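Side-chain contacts in putative tagatose-6-phosphate ketose/aldose isomerase (Escherichia coli, PDB 3C3J), which is of unproven function but belongs to the SIS-domain proteins, with two such alpha/beta domains in each chain of a dimer: residues E18-Q23 / Y345-A350; R168-T173 / V246-A251; A222-I227 / L351-H356; E241-V246 / L254-D259. All coordinates share one frame; numbering follows the deposited sequence.

How the interactions relate
The four contacts cluster in one part of the chain, with centres 11 to 15 Å apart. Interactions 1 and 3 use successive turns of helix 335-356, whereas interactions 2 and 4 share helix 235-249 and meet at Val246. Interactions 3 and 4 also reach the same five-stranded parallel sheet, where strands 226-231 and 255-259 are neighbours. Along the chain, 18-23 and 168-173 come first, then 222-227, 241-251 and 254-259, and finally 345-356. Interactions 3 and 4 therefore hold the second SIS region together internally, while interactions 1 and 2 attach to it the N-terminal helix and a loop of the first. Glu19 joins those two attachments through bonds to the backbone N of Arg168 and Gly169.

Interaction 1: E18-Q23 / Y345-A350; sequences EEIRHQ and YAQTFA
The amides of Gln23 and Gln347 reach toward each other from the two facing segments with their planes only 26° apart, so the flat groups lie almost in one plane. As modelled, like atoms meet: Gln23 OE1 is 2.9 Å from Gln347 OE1, and Gln23 NE2 is 3.1 Å from Gln347 NE2. Such a pairing suggests that the oxygen and nitrogen of an amide have been interchanged, and with one side chain flipped the approach may be a hydrogen bond.

The apolar half belongs to Ile20, which runs alongside Gln347, the two side chains pointing opposite ways. Its CD1 lies 4.0 Å from Gln347 CB, while CG2, placed anti to the backbone N by chi1 of -68°, reaches Thr348 CG2 at 3.6 Å. Here helix 15-21, near the N-terminus, is laid against helix 335-356, the long final helix of the second SIS region. The nearest CA atoms, those of Ile20 and Gln347, are 7.3 Å apart, and all four touching residues are buried. Thr348 presents its methyl to Ile20 while its OG1 bonds to Met344 O in its own helix. Leu208 of helix 198-210 packs on both Ile20 and Thr348, and Thr177 of helix 174-187 lies against Gln347.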
loop_
_atom_site.group_PDB
_atom_site.type_symbol
_atom_site.label_atom_id
_atom_site.label_comp_id
_atom_site.label_asym_id
_atom_site.label_seq_id
_atom_site.Cartn_x
_atom_site.Cartn_y
_atom_site.Cartn_z
ATOM N N GLU A 18 -28.834 7.110 -0.513
ATOM C CA GLU A 18 -29.042 8.489 -0.934
ATOM C C GLU A 18 -27.732 9.130 -1.406
ATOM O O GLU A 18 -27.686 9.808 -2.421
ATOM C CB GLU A 18 -29.624 9.298 0.223
ATOM C CG GLU A 18 -30.184 10.675 -0.178
ATOM C CD GLU A 18 -29.152 11.802 -0.211
ATOM O OE1 GLU A 18 -28.240 11.801 0.635
ATOM O OE2 GLU A 18 -29.265 12.703 -1.093
ATOM N N GLU A 19 -26.680 8.875 -0.639
ATOM C CA GLU A 19 -25.361 9.433 -0.878
ATOM C C GLU A 19 -24.696 8.812 -2.114
ATOM O O GLU A 19 -23.995 9.492 -2.869
ATOM C CB GLU A 19 -24.522 9.318 0.422
ATOM C CG GLU A 19 -25.077 10.346 1.457
ATOM C CD GLU A 19 -24.820 10.062 2.917
ATOM O OE1 GLU A 19 -24.097 9.079 3.276
ATOM O OE2 GLU A 19 -25.375 10.874 3.718
ATOM N N ILE A 20 -24.932 7.536 -2.339
ATOM C CA ILE A 20 -24.455 6.895 -3.562
ATOM C C ILE A 20 -25.150 7.509 -4.770
ATOM O O ILE A 20 -24.504 7.920 -5.742
ATOM C CB ILE A 20 -24.672 5.372 -3.559
ATOM C CG1 ILE A 20 -23.781 4.706 -2.513
ATOM C CG2 ILE A 20 -24.388 4.800 -4.955
ATOM C CD1 ILE A 20 -24.210 3.271 -2.165
ATOM N N ARG A 21 -26.476 7.615 -4.701
ATOM C CA ARG A 21 -27.243 8.059 -5.867
ATOM C C ARG A 21 -27.034 9.532 -6.244
ATOM O O ARG A 21 -27.165 9.867 -7.419
ATOM C CB ARG A 21 -28.723 7.768 -5.670
ATOM C CG ARG A 21 -29.044 6.296 -5.664
ATOM C CD ARG A 21 -30.538 6.096 -5.561
ATOM N NE ARG A 21 -30.969 4.693 -5.609
ATOM C CZ ARG A 21 -31.063 3.973 -6.725
ATOM N NH1 ARG A 21 -30.681 4.471 -7.883
ATOM N NH2 ARG A 21 -31.508 2.722 -6.678
ATOM N N HIS A 22 -26.733 10.408 -5.278
ATOM C CA HIS A 22 -26.510 11.833 -5.578
ATOM C C HIS A 22 -25.092 12.199 -6.047
ATOM O O HIS A 22 -24.777 13.374 -6.253
ATOM C CB HIS A 22 -27.036 12.761 -4.454
ATOM C CG HIS A 22 -26.220 12.811 -3.192
ATOM N ND1 HIS A 22 -24.847 12.707 -3.151
ATOM C CD2 HIS A 22 -26.610 13.042 -1.914
ATOM C CE1 HIS A 22 -24.433 12.860 -1.904
ATOM N NE2 HIS A 22 -25.486 13.056 -1.133
ATOM N N GLN A 23 -24.254 11.189 -6.266
ATOM C CA GLN A 23 -22.872 11.417 -6.701
ATOM C C GLN A 23 -22.698 12.145 -8.047
ATOM O O GLN A 23 -22.036 13.200 -8.071
ATOM C CB GLN A 23 -22.107 10.113 -6.670
ATOM C CG GLN A 23 -21.644 9.779 -5.261
ATOM C CD GLN A 23 -20.995 8.415 -5.198
ATOM O OE1 GLN A 23 -21.627 7.394 -5.532
ATOM N NE2 GLN A 23 -19.731 8.378 -4.801
ATOM N N TYR A 345 -20.132 0.314 -8.713
ATOM C CA TYR A 345 -20.426 -1.102 -8.473
ATOM C C TYR A 345 -20.004 -1.522 -7.063
ATOM O O TYR A 345 -20.788 -2.154 -6.371
ATOM C CB TYR A 345 -19.797 -2.018 -9.530
ATOM C CG TYR A 345 -20.301 -1.764 -10.931
ATOM C CD1 TYR A 345 -21.506 -2.302 -11.369
ATOM C CD2 TYR A 345 -19.558 -0.991 -11.826
ATOM C CE1 TYR A 345 -21.975 -2.046 -12.655
ATOM C CE2 TYR A 345 -20.008 -0.734 -13.097
ATOM C CZ TYR A 345 -21.214 -1.270 -13.513
ATOM O OH TYR A 345 -21.651 -1.017 -14.786
ATOM N N ALA A 346 -18.780 -1.158 -6.644
ATOM C CA ALA A 346 -18.270 -1.525 -5.332
ATOM C C ALA A 346 -19.113 -0.966 -4.168
ATOM O O ALA A 346 -19.372 -1.666 -3.164
ATOM C CB ALA A 346 -16.804 -1.068 -5.197
ATOM N N GLN A 347 -19.532 0.293 -4.288
ATOM C CA GLN A 347 -20.325 0.930 -3.222
ATOM C C GLN A 347 -21.690 0.265 -3.077
ATOM O O GLN A 347 -22.142 -0.055 -1.964
ATOM C CB GLN A 347 -20.517 2.414 -3.500
ATOM C CG GLN A 347 -19.260 3.274 -3.455
ATOM C CD GLN A 347 -19.523 4.669 -4.032
ATOM O OE1 GLN A 347 -20.504 4.862 -4.759
ATOM N NE2 GLN A 347 -18.640 5.622 -3.751
ATOM N N THR A 348 -22.342 0.081 -4.209
ATOM C CA THR A 348 -23.694 -0.465 -4.227
ATOM C C THR A 348 -23.629 -1.931 -3.837
ATOM O O THR A 348 -24.458 -2.373 -3.069
ATOM C CB THR A 348 -24.397 -0.220 -5.584
ATOM O OG1 THR A 348 -23.653 -0.846 -6.638
ATOM C CG2 THR A 348 -24.480 1.276 -5.875
ATOM N N PHE A 349 -22.618 -2.673 -4.284
ATOM C CA PHE A 349 -22.430 -4.055 -3.792
ATOM C C PHE A 349 -22.340 -4.147 -2.261
ATOM O O PHE A 349 -23.051 -4.933 -1.618
ATOM C CB PHE A 349 -21.187 -4.691 -4.412
ATOM C CG PHE A 349 -20.931 -6.083 -3.942
ATOM C CD1 PHE A 349 -21.831 -7.097 -4.235
ATOM C CD2 PHE A 349 -19.794 -6.403 -3.226
ATOM C CE1 PHE A 349 -21.598 -8.402 -3.815
ATOM C CE2 PHE A 349 -19.577 -7.706 -2.811
ATOM C CZ PHE A 349 -20.487 -8.699 -3.118
ATOM N N ALA A 350 -21.454 -3.342 -1.672
ATOM C CA ALA A 350 -21.264 -3.347 -0.234
ATOM C C ALA A 350 -22.548 -2.994 0.540
ATOM O O ALA A 350 -22.871 -3.638 1.547
ATOM C CB ALA A 350 -20.084 -2.392 0.139
#

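Interaction 2: R168-T173 / V246-A251; sequences RGFAMT and VLELTA
Phe170 and Ala171, adjacent in the loop, make the apolar contacts to Glu248 and Leu249. Phe170 CE2 approaches Glu248 CB at 3.8 Å, with CB at the ring's edge, near its plane; ring and carboxylate are turned 52° against each other. Ala171 CB touches Leu249 CD2 at 3.6 Å.

Polar linkage runs through one water, which accepts from Met172 N at 3.1 Å and donates to Glu248 OE1 at 3.2 Å. The extended glutamate chain, chi2 -180°, carries the carboxylate out to this bridge. The same OE1 has a long, weak ion pair with Lys245 NZ and a van der Waals approach to Ala171 CB at 3.4 Å. On the helix side, Val246 O is gripped from opposite faces by Thr250 OG1 at 2.7 Å and Thr250 N at 3.1 Å, and a Schellman motif with Ala251 as C-prime residue ends the helix.

The loop between strand 159-160 and helix 174-187 thus rests on the last turn of helix 235-249, beside Ala350 of helix 335-356, with Gly267 of the second subunit packed on Glu248.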
loop_
_atom_site.group_PDB
_atom_site.type_symbol
_atom_site.label_atom_id
_atom_site.label_comp_id
_atom_site.label_asym_id
_atom_site.label_seq_id
_atom_site.Cartn_x
_atom_site.Cartn_y
_atom_site.Cartn_z
ATOM N N ARG A 168 -23.663 11.432 5.769
ATOM C CA ARG A 168 -24.197 10.995 7.066
ATOM C C ARG A 168 -23.875 9.516 7.337
ATOM O O ARG A 168 -23.672 9.127 8.487
ATOM C CB ARG A 168 -25.711 11.197 7.129
ATOM C CG ARG A 168 -26.176 12.636 7.124
ATOM C CD ARG A 168 -27.686 12.709 7.203
ATOM N NE ARG A 168 -28.187 14.065 7.058
ATOM C CZ ARG A 168 -28.171 14.989 8.011
ATOM N NH1 ARG A 168 -28.657 16.198 7.788
ATOM N NH2 ARG A 168 -27.658 14.725 9.177
ATOM N N GLY A 169 -23.837 8.705 6.284
ATOM C CA GLY A 169 -23.419 7.302 6.387
ATOM C C GLY A 169 -22.022 7.180 6.960
ATOM O O GLY A 169 -21.147 8.003 6.655
ATOM N N PHE A 170 -21.832 6.176 7.821
ATOM C CA PHE A 170 -20.525 5.770 8.343
ATOM C C PHE A 170 -19.469 5.651 7.222
ATOM O O PHE A 170 -18.356 6.171 7.322
ATOM C CB PHE A 170 -20.692 4.390 9.029
ATOM C CG PHE A 170 -19.412 3.745 9.430
ATOM C CD1 PHE A 170 -18.664 4.270 10.464
ATOM C CD2 PHE A 170 -18.957 2.595 8.792
ATOM C CE1 PHE A 170 -17.469 3.670 10.845
ATOM C CE2 PHE A 170 -17.778 1.993 9.163
ATOM C CZ PHE A 170 -17.031 2.522 10.183
ATOM N N ALA A 171 -19.842 4.917 6.185
ATOM C CA ALA A 171 -18.991 4.650 5.041
ATOM C C ALA A 171 -19.086 5.815 4.056
ATOM O O ALA A 171 -20.174 6.133 3.578
ATOM C CB ALA A 171 -19.418 3.362 4.384
HETATM N N MSE A 172 -17.945 6.417 3.730
HETATM C CA MSE A 172 -17.892 7.549 2.807
HETATM C C MSE A 172 -18.163 7.090 1.385
HETATM O O MSE A 172 -17.615 6.087 0.946
HETATM C CB MSE A 172 -16.519 8.202 2.850
HETATM C CG MSE A 172 -16.176 8.899 4.146
HETATM SE SE MSE A 172 -14.280 9.484 4.086
HETATM C CE MSE A 172 -14.320 10.769 2.587
ATOM N N THR A 173 -19.013 7.818 0.676
ATOM C CA THR A 173 -19.308 7.540 -0.734
ATOM C C THR A 173 -19.158 8.850 -1.526
ATOM O O THR A 173 -18.095 9.098 -2.154
ATOM C CB THR A 173 -20.712 6.886 -0.910
ATOM O OG1 THR A 173 -21.747 7.754 -0.427
ATOM C CG2 THR A 173 -20.778 5.532 -0.167
ATOM N N VAL A 246 -16.748 -3.068 1.691
ATOM C CA VAL A 246 -17.295 -4.404 2.009
ATOM C C VAL A 246 -17.056 -4.758 3.449
ATOM O O VAL A 246 -17.930 -5.261 4.161
ATOM C CB VAL A 246 -16.532 -5.517 1.224
ATOM C CG1 VAL A 246 -16.754 -6.930 1.870
ATOM C CG2 VAL A 246 -16.916 -5.478 -0.192
ATOM N N LEU A 247 -15.832 -4.510 3.872
ATOM C CA LEU A 247 -15.416 -4.848 5.201
ATOM C C LEU A 247 -16.216 -4.024 6.211
ATOM O O LEU A 247 -16.798 -4.583 7.133
ATOM C CB LEU A 247 -13.930 -4.613 5.332
ATOM C CG LEU A 247 -13.236 -5.321 6.452
ATOM C CD1 LEU A 247 -13.136 -6.839 6.214
ATOM C CD2 LEU A 247 -11.848 -4.645 6.564
ATOM N N GLU A 248 -16.282 -2.713 5.994
ATOM C CA GLU A 248 -17.009 -1.806 6.883
ATOM C C GLU A 248 -18.486 -2.178 6.983
ATOM O O GLU A 248 -19.038 -2.366 8.083
ATOM C CB GLU A 248 -16.940 -0.380 6.340
ATOM C CG GLU A 248 -15.646 0.272 6.553
ATOM C CD GLU A 248 -15.604 1.669 6.013
ATOM O OE1 GLU A 248 -16.343 2.013 5.057
ATOM O OE2 GLU A 248 -14.788 2.434 6.545
ATOM N N LEU A 249 -19.137 -2.243 5.829
ATOM C CA LEU A 249 -20.596 -2.340 5.812
ATOM C C LEU A 249 -21.094 -3.732 6.245
ATOM O O LEU A 249 -22.240 -3.872 6.719
ATOM C CB LEU A 249 -21.140 -1.921 4.447
ATOM C CG LEU A 249 -20.943 -0.435 4.114
ATOM C CD1 LEU A 249 -21.548 -0.102 2.779
ATOM C CD2 LEU A 249 -21.505 0.507 5.207
ATOM N N THR A 250 -20.239 -4.748 6.106
ATOM C CA THR A 250 -20.584 -6.090 6.616
ATOM C C THR A 250 -20.068 -6.363 8.025
ATOM O O THR A 250 -20.116 -7.513 8.486
ATOM C CB THR A 250 -20.117 -7.219 5.689
ATOM O OG1 THR A 250 -18.686 -7.356 5.725
ATOM C CG2 THR A 250 -20.653 -7.034 4.240
ATOM N N ALA A 251 -19.596 -5.319 8.710
ATOM C CA ALA A 251 -18.980 -5.434 10.044
ATOM C C ALA A 251 -17.944 -6.556 10.093
ATOM O O ALA A 251 -17.906 -7.343 11.038
ATOM C CB ALA A 251 -20.068 -5.663 11.119
HETATM O O HOH W 1 -15.325 5.002 4.493
#

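Interaction 3: A222-I227 / L351-H356; sequences APWKRI and LMQSLH
Trp224 and Gln353 carry this small contact, which buries just 77 Å² in all. Its close part is the pyrrole edge of the indole: Trp224 NE1 lies 3.2 Å from Gln353 NE2, with the amide at the ring's edge and the two planes 56° apart. The Gln353 chain bends at chi2 (-65°) to bring its amide to the indole edge; the two side chains cross at about a right angle. The amide is likely modelled with O and N exchanged, and once these are swapped the pair may be a hydrogen bond. Trp224 itself is buried, and Ala222 O lies over the outer part of one face, 3.2 Å above the ring plane. Leu254 and Leu277 pack against the same side chain, and Trp224 CZ2 comes within 3.9 Å of Phe349 CE1.

In the fold, the contact ties the lead-in to strand 226-231, an inner strand of the second parallel sheet, to the end of helix 335-356. The lead-in turns at Pro223, the centre of an inverse gamma turn closed by a weak bond from Trp224 N to Ala222 O at 2.8 Å.

The outer side is much looser. Pro223 and Lys225 are exposed, the latter forming a salt bridge with Glu275, and Gln353 is only partly buried. His356, one turn further along and also exposed, makes no contact with 222-227; its ring stacks with Tyr221.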
loop_
_atom_site.group_PDB
_atom_site.type_symbol
_atom_site.label_atom_id
_atom_site.label_comp_id
_atom_site.label_asym_id
_atom_site.label_seq_id
_atom_site.Cartn_x
_atom_site.Cartn_y
_atom_site.Cartn_z
ATOM N N ALA A 222 -24.496 -14.748 -3.374
ATOM C CA ALA A 222 -23.868 -16.052 -3.149
ATOM C C ALA A 222 -23.144 -16.101 -1.805
ATOM O O ALA A 222 -22.754 -15.070 -1.258
ATOM C CB ALA A 222 -22.913 -16.397 -4.299
ATOM N N PRO A 223 -22.957 -17.307 -1.252
ATOM C CA PRO A 223 -22.375 -17.419 0.076
ATOM C C PRO A 223 -20.828 -17.309 0.083
ATOM O O PRO A 223 -20.134 -18.125 0.691
ATOM C CB PRO A 223 -22.855 -18.790 0.526
ATOM C CG PRO A 223 -22.947 -19.588 -0.764
ATOM C CD PRO A 223 -23.324 -18.618 -1.824
ATOM N N TRP A 224 -20.298 -16.285 -0.570
ATOM C CA TRP A 224 -18.860 -16.047 -0.506
ATOM C C TRP A 224 -18.458 -15.602 0.903
ATOM O O TRP A 224 -19.254 -14.989 1.626
ATOM C CB TRP A 224 -18.402 -15.028 -1.565
ATOM C CG TRP A 224 -19.411 -14.011 -1.895
ATOM C CD1 TRP A 224 -19.982 -13.126 -1.041
ATOM C CD2 TRP A 224 -20.010 -13.794 -3.165
ATOM N NE1 TRP A 224 -20.889 -12.356 -1.698
ATOM C CE2 TRP A 224 -20.929 -12.741 -3.010
ATOM C CE3 TRP A 224 -19.851 -14.378 -4.423
ATOM C CZ2 TRP A 224 -21.691 -12.253 -4.061
ATOM C CZ3 TRP A 224 -20.614 -13.901 -5.472
ATOM C CH2 TRP A 224 -21.522 -12.854 -5.284
ATOM N N LYS A 225 -17.234 -15.961 1.281
ATOM C CA LYS A 225 -16.613 -15.604 2.552
ATOM C C LYS A 225 -15.425 -14.642 2.375
ATOM O O LYS A 225 -14.924 -14.064 3.350
ATOM C CB LYS A 225 -16.052 -16.857 3.207
ATOM C CG LYS A 225 -17.107 -17.916 3.530
ATOM C CD LYS A 225 -17.853 -17.592 4.795
ATOM C CE LYS A 225 -18.603 -18.841 5.325
ATOM N NZ LYS A 225 -17.679 -20.002 5.551
ATOM N N ARG A 226 -14.939 -14.530 1.150
ATOM C CA ARG A 226 -13.820 -13.629 0.842
ATOM C C ARG A 226 -14.137 -12.909 -0.438
ATOM O O ARG A 226 -14.708 -13.493 -1.369
ATOM C CB ARG A 226 -12.513 -14.392 0.673
ATOM C CG ARG A 226 -12.128 -15.223 1.898
ATOM C CD ARG A 226 -10.838 -15.988 1.692
ATOM N NE ARG A 226 -10.374 -16.604 2.939
ATOM C CZ ARG A 226 -9.258 -17.334 3.059
ATOM N NH1 ARG A 226 -8.932 -17.845 4.236
ATOM N NH2 ARG A 226 -8.471 -17.549 2.015
ATOM N N ILE A 227 -13.771 -11.636 -0.470
ATOM C CA ILE A 227 -13.817 -10.874 -1.691
ATOM C C ILE A 227 -12.457 -10.242 -1.943
ATOM O O ILE A 227 -11.810 -9.754 -1.016
ATOM C CB ILE A 227 -14.951 -9.810 -1.686
ATOM C CG1 ILE A 227 -14.999 -9.084 -3.032
ATOM C CG2 ILE A 227 -14.811 -8.831 -0.549
ATOM C CD1 ILE A 227 -16.294 -8.339 -3.273
ATOM N N LEU A 351 -23.279 -1.991 0.062
ATOM C CA LEU A 351 -24.528 -1.567 0.700
ATOM C C LEU A 351 -25.533 -2.734 0.740
ATOM O O LEU A 351 -26.137 -2.999 1.789
ATOM C CB LEU A 351 -25.107 -0.361 -0.039
ATOM C CG LEU A 351 -26.508 0.123 0.359
ATOM C CD1 LEU A 351 -26.571 0.663 1.793
ATOM C CD2 LEU A 351 -27.056 1.094 -0.662
HETATM N N MSE A 352 -25.678 -3.447 -0.385
HETATM C CA MSE A 352 -26.651 -4.543 -0.502
HETATM C C MSE A 352 -26.219 -5.831 0.200
HETATM O O MSE A 352 -27.066 -6.570 0.717
HETATM C CB MSE A 352 -27.004 -4.796 -1.970
HETATM C CG MSE A 352 -27.557 -3.575 -2.700
HETATM SE SE MSE A 352 -28.987 -2.535 -1.717
HETATM C CE MSE A 352 -28.216 -2.148 0.014
ATOM N N GLN A 353 -24.922 -6.096 0.251
ATOM C CA GLN A 353 -24.428 -7.168 1.105
ATOM C C GLN A 353 -24.774 -6.887 2.573
ATOM O O GLN A 353 -25.201 -7.783 3.297
ATOM C CB GLN A 353 -22.912 -7.334 0.948
ATOM C CG GLN A 353 -22.484 -7.896 -0.407
ATOM C CD GLN A 353 -22.974 -9.311 -0.636
ATOM O OE1 GLN A 353 -23.852 -9.555 -1.472
ATOM N NE2 GLN A 353 -22.440 -10.241 0.129
ATOM N N SER A 354 -24.582 -5.641 3.000
ATOM C CA SER A 354 -24.847 -5.222 4.374
ATOM C C SER A 354 -26.319 -5.432 4.709
ATOM O O SER A 354 -26.667 -6.028 5.736
ATOM C CB SER A 354 -24.493 -3.742 4.530
ATOM O OG SER A 354 -24.700 -3.265 5.849
ATOM N N LEU A 355 -27.186 -4.935 3.836
ATOM C CA LEU A 355 -28.617 -5.053 4.062
ATOM C C LEU A 355 -29.067 -6.505 4.022
ATOM O O LEU A 355 -29.873 -6.932 4.864
ATOM C CB LEU A 355 -29.376 -4.228 3.031
ATOM C CG LEU A 355 -29.300 -2.730 3.303
ATOM C CD1 LEU A 355 -29.888 -1.948 2.157
ATOM C CD2 LEU A 355 -29.998 -2.389 4.628
ATOM N N HIS A 356 -28.541 -7.266 3.062
ATOM C CA HIS A 356 -28.889 -8.687 2.902
ATOM C C HIS A 356 -28.586 -9.515 4.148
ATOM O O HIS A 356 -29.314 -10.457 4.476
ATOM C CB HIS A 356 -28.159 -9.274 1.703
ATOM C CG HIS A 356 -28.512 -10.697 1.419
ATOM N ND1 HIS A 356 -29.648 -11.054 0.725
ATOM C CD2 HIS A 356 -27.875 -11.852 1.724
ATOM C CE1 HIS A 356 -29.700 -12.372 0.619
ATOM N NE2 HIS A 356 -28.639 -12.879 1.222
#

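Interaction 4: E241-V246 / L254-D259; sequences ESALKV and LAAFYD
Ala256 puts its methyl as a small bump into the surface of helix 241-246, between Ala243 and Val246, two residues three apart on the same helix flank. Its CB lies 3.2 Å from Ala243 O and 3.8 Å from Ala243 CB, and Val246 CG1 closes the other side at 3.9 Å. In return, the methyl of Ala243 fits onto the strand next to Phe257 O, 3.6 Å away, with the Tyr258 ring obliquely beside it. Val246 is the larger bump: its CG1, set anti to the backbone N by chi1 of 161°, sits in the shallow hollow between Leu254 and Ala256, 3.7 Å from Leu254 CB.

Two alanines stand at the point of nearest approach, Ala243 CA being 5.0 Å from Ala256 CA. They fit a close spacing: the axes of helix 241-246 and strand 255-259 pass at 7.1 Å, and they run antiparallel at 175°. On the helix face turned from the strand, Lys245 NZ makes a salt bridge to the syn side of Glu241 OE2 at 2.6 Å. Phe257, on the other side of the strand, meets Phe257 of the second subunit.

Helix 235-249 packed on strand 255-259, which pairs in parallel with strand 226-231, forms the beta-alpha-beta unit typical of the SIS alpha/beta fold.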
loop_
_atom_site.group_PDB
_atom_site.type_symbol
_atom_site.label_atom_id
_atom_site.label_comp_id
_atom_site.label_asym_id
_atom_site.label_seq_id
_atom_site.Cartn_x
_atom_site.Cartn_y
_atom_site.Cartn_z
ATOM N N GLU A 241 -10.285 0.845 -1.765
ATOM C CA GLU A 241 -11.533 1.467 -1.292
ATOM C C GLU A 241 -12.729 0.503 -1.362
ATOM O O GLU A 241 -13.573 0.469 -0.449
ATOM C CB GLU A 241 -11.815 2.717 -2.138
ATOM C CG GLU A 241 -13.162 3.424 -1.920
ATOM C CD GLU A 241 -13.541 3.663 -0.455
ATOM O OE1 GLU A 241 -12.663 3.590 0.450
ATOM O OE2 GLU A 241 -14.739 3.960 -0.225
ATOM N N SER A 242 -12.820 -0.228 -2.474
ATOM C CA SER A 242 -13.860 -1.220 -2.683
ATOM C C SER A 242 -13.814 -2.297 -1.613
ATOM O O SER A 242 -14.846 -2.665 -1.052
ATOM C CB SER A 242 -13.735 -1.834 -4.073
ATOM O OG SER A 242 -13.937 -0.867 -5.079
ATOM N N ALA A 243 -12.618 -2.787 -1.316
ATOM C CA ALA A 243 -12.450 -3.802 -0.279
ATOM C C ALA A 243 -12.866 -3.226 1.081
ATOM O O ALA A 243 -13.580 -3.874 1.820
ATOM C CB ALA A 243 -11.015 -4.331 -0.267
ATOM N N LEU A 244 -12.430 -2.002 1.405
ATOM C CA LEU A 244 -12.746 -1.434 2.710
ATOM C C LEU A 244 -14.269 -1.240 2.889
ATOM O O LEU A 244 -14.807 -1.471 3.980
ATOM C CB LEU A 244 -12.020 -0.108 2.916
ATOM C CG LEU A 244 -12.226 0.487 4.311
ATOM C CD1 LEU A 244 -11.817 -0.517 5.408
ATOM C CD2 LEU A 244 -11.481 1.818 4.414
ATOM N N LYS A 245 -14.962 -0.822 1.834
ATOM C CA LYS A 245 -16.415 -0.662 1.903
ATOM C C LYS A 245 -17.125 -1.955 2.317
ATOM O O LYS A 245 -17.990 -1.926 3.189
ATOM C CB LYS A 245 -17.001 -0.170 0.575
ATOM C CG LYS A 245 -16.892 1.305 0.359
ATOM C CD LYS A 245 -17.796 2.022 1.310
ATOM C CE LYS A 245 -17.389 3.446 1.468
ATOM N NZ LYS A 245 -16.028 3.685 2.056
ATOM N N VAL A 246 -16.748 -3.068 1.691
ATOM C CA VAL A 246 -17.295 -4.404 2.009
ATOM C C VAL A 246 -17.056 -4.758 3.449
ATOM O O VAL A 246 -17.930 -5.261 4.161
ATOM C CB VAL A 246 -16.532 -5.517 1.224
ATOM C CG1 VAL A 246 -16.754 -6.930 1.870
ATOM C CG2 VAL A 246 -16.916 -5.478 -0.192
ATOM N N LEU A 254 -17.648 -10.313 5.801
ATOM C CA LEU A 254 -17.008 -10.708 4.552
ATOM C C LEU A 254 -15.582 -10.182 4.572
ATOM O O LEU A 254 -15.373 -8.955 4.585
ATOM C CB LEU A 254 -17.774 -10.100 3.387
ATOM C CG LEU A 254 -17.506 -10.531 1.946
ATOM C CD1 LEU A 254 -17.144 -12.028 1.793
ATOM C CD2 LEU A 254 -18.751 -10.169 1.099
ATOM N N ALA A 255 -14.616 -11.093 4.614
ATOM C CA ALA A 255 -13.201 -10.728 4.545
ATOM C C ALA A 255 -12.938 -10.117 3.166
ATOM O O ALA A 255 -13.357 -10.671 2.144
ATOM C CB ALA A 255 -12.304 -11.967 4.767
ATOM N N ALA A 256 -12.236 -8.992 3.129
ATOM C CA ALA A 256 -11.961 -8.302 1.860
ATOM C C ALA A 256 -10.474 -7.982 1.685
ATOM O O ALA A 256 -9.783 -7.603 2.633
ATOM C CB ALA A 256 -12.833 -7.034 1.713
ATOM N N PHE A 257 -10.007 -8.155 0.452
ATOM C CA PHE A 257 -8.594 -8.030 0.074
ATOM C C PHE A 257 -8.507 -7.202 -1.190
ATOM O O PHE A 257 -9.468 -7.091 -1.947
ATOM C CB PHE A 257 -7.977 -9.404 -0.182
ATOM C CG PHE A 257 -8.183 -10.371 0.923
ATOM C CD1 PHE A 257 -7.271 -10.479 1.960
ATOM C CD2 PHE A 257 -9.318 -11.178 0.948
ATOM C CE1 PHE A 257 -7.479 -11.370 3.009
ATOM C CE2 PHE A 257 -9.535 -12.075 1.999
ATOM C CZ PHE A 257 -8.614 -12.168 3.018
ATOM N N TYR A 258 -7.347 -6.613 -1.420
ATOM C CA TYR A 258 -7.076 -5.886 -2.669
ATOM C C TYR A 258 -5.660 -6.163 -3.139
ATOM O O TYR A 258 -4.777 -6.480 -2.338
ATOM C CB TYR A 258 -7.231 -4.374 -2.466
ATOM C CG TYR A 258 -6.319 -3.840 -1.396
ATOM C CD1 TYR A 258 -5.076 -3.277 -1.714
ATOM C CD2 TYR A 258 -6.674 -3.927 -0.056
ATOM C CE1 TYR A 258 -4.221 -2.810 -0.711
ATOM C CE2 TYR A 258 -5.807 -3.469 0.957
ATOM C CZ TYR A 258 -4.593 -2.905 0.615
ATOM O OH TYR A 258 -3.739 -2.440 1.610
ATOM N N ASP A 259 -5.429 -5.955 -4.417
ATOM C CA ASP A 259 -4.087 -6.028 -4.993
ATOM C C ASP A 259 -4.129 -5.547 -6.423
ATOM O O ASP A 259 -5.184 -5.166 -6.929
ATOM C CB ASP A 259 -3.531 -7.459 -4.959
ATOM C CG ASP A 259 -2.014 -7.518 -4.665
ATOM O OD1 ASP A 259 -1.204 -6.719 -5.199
ATOM O OD2 ASP A 259 -1.622 -8.429 -3.911
#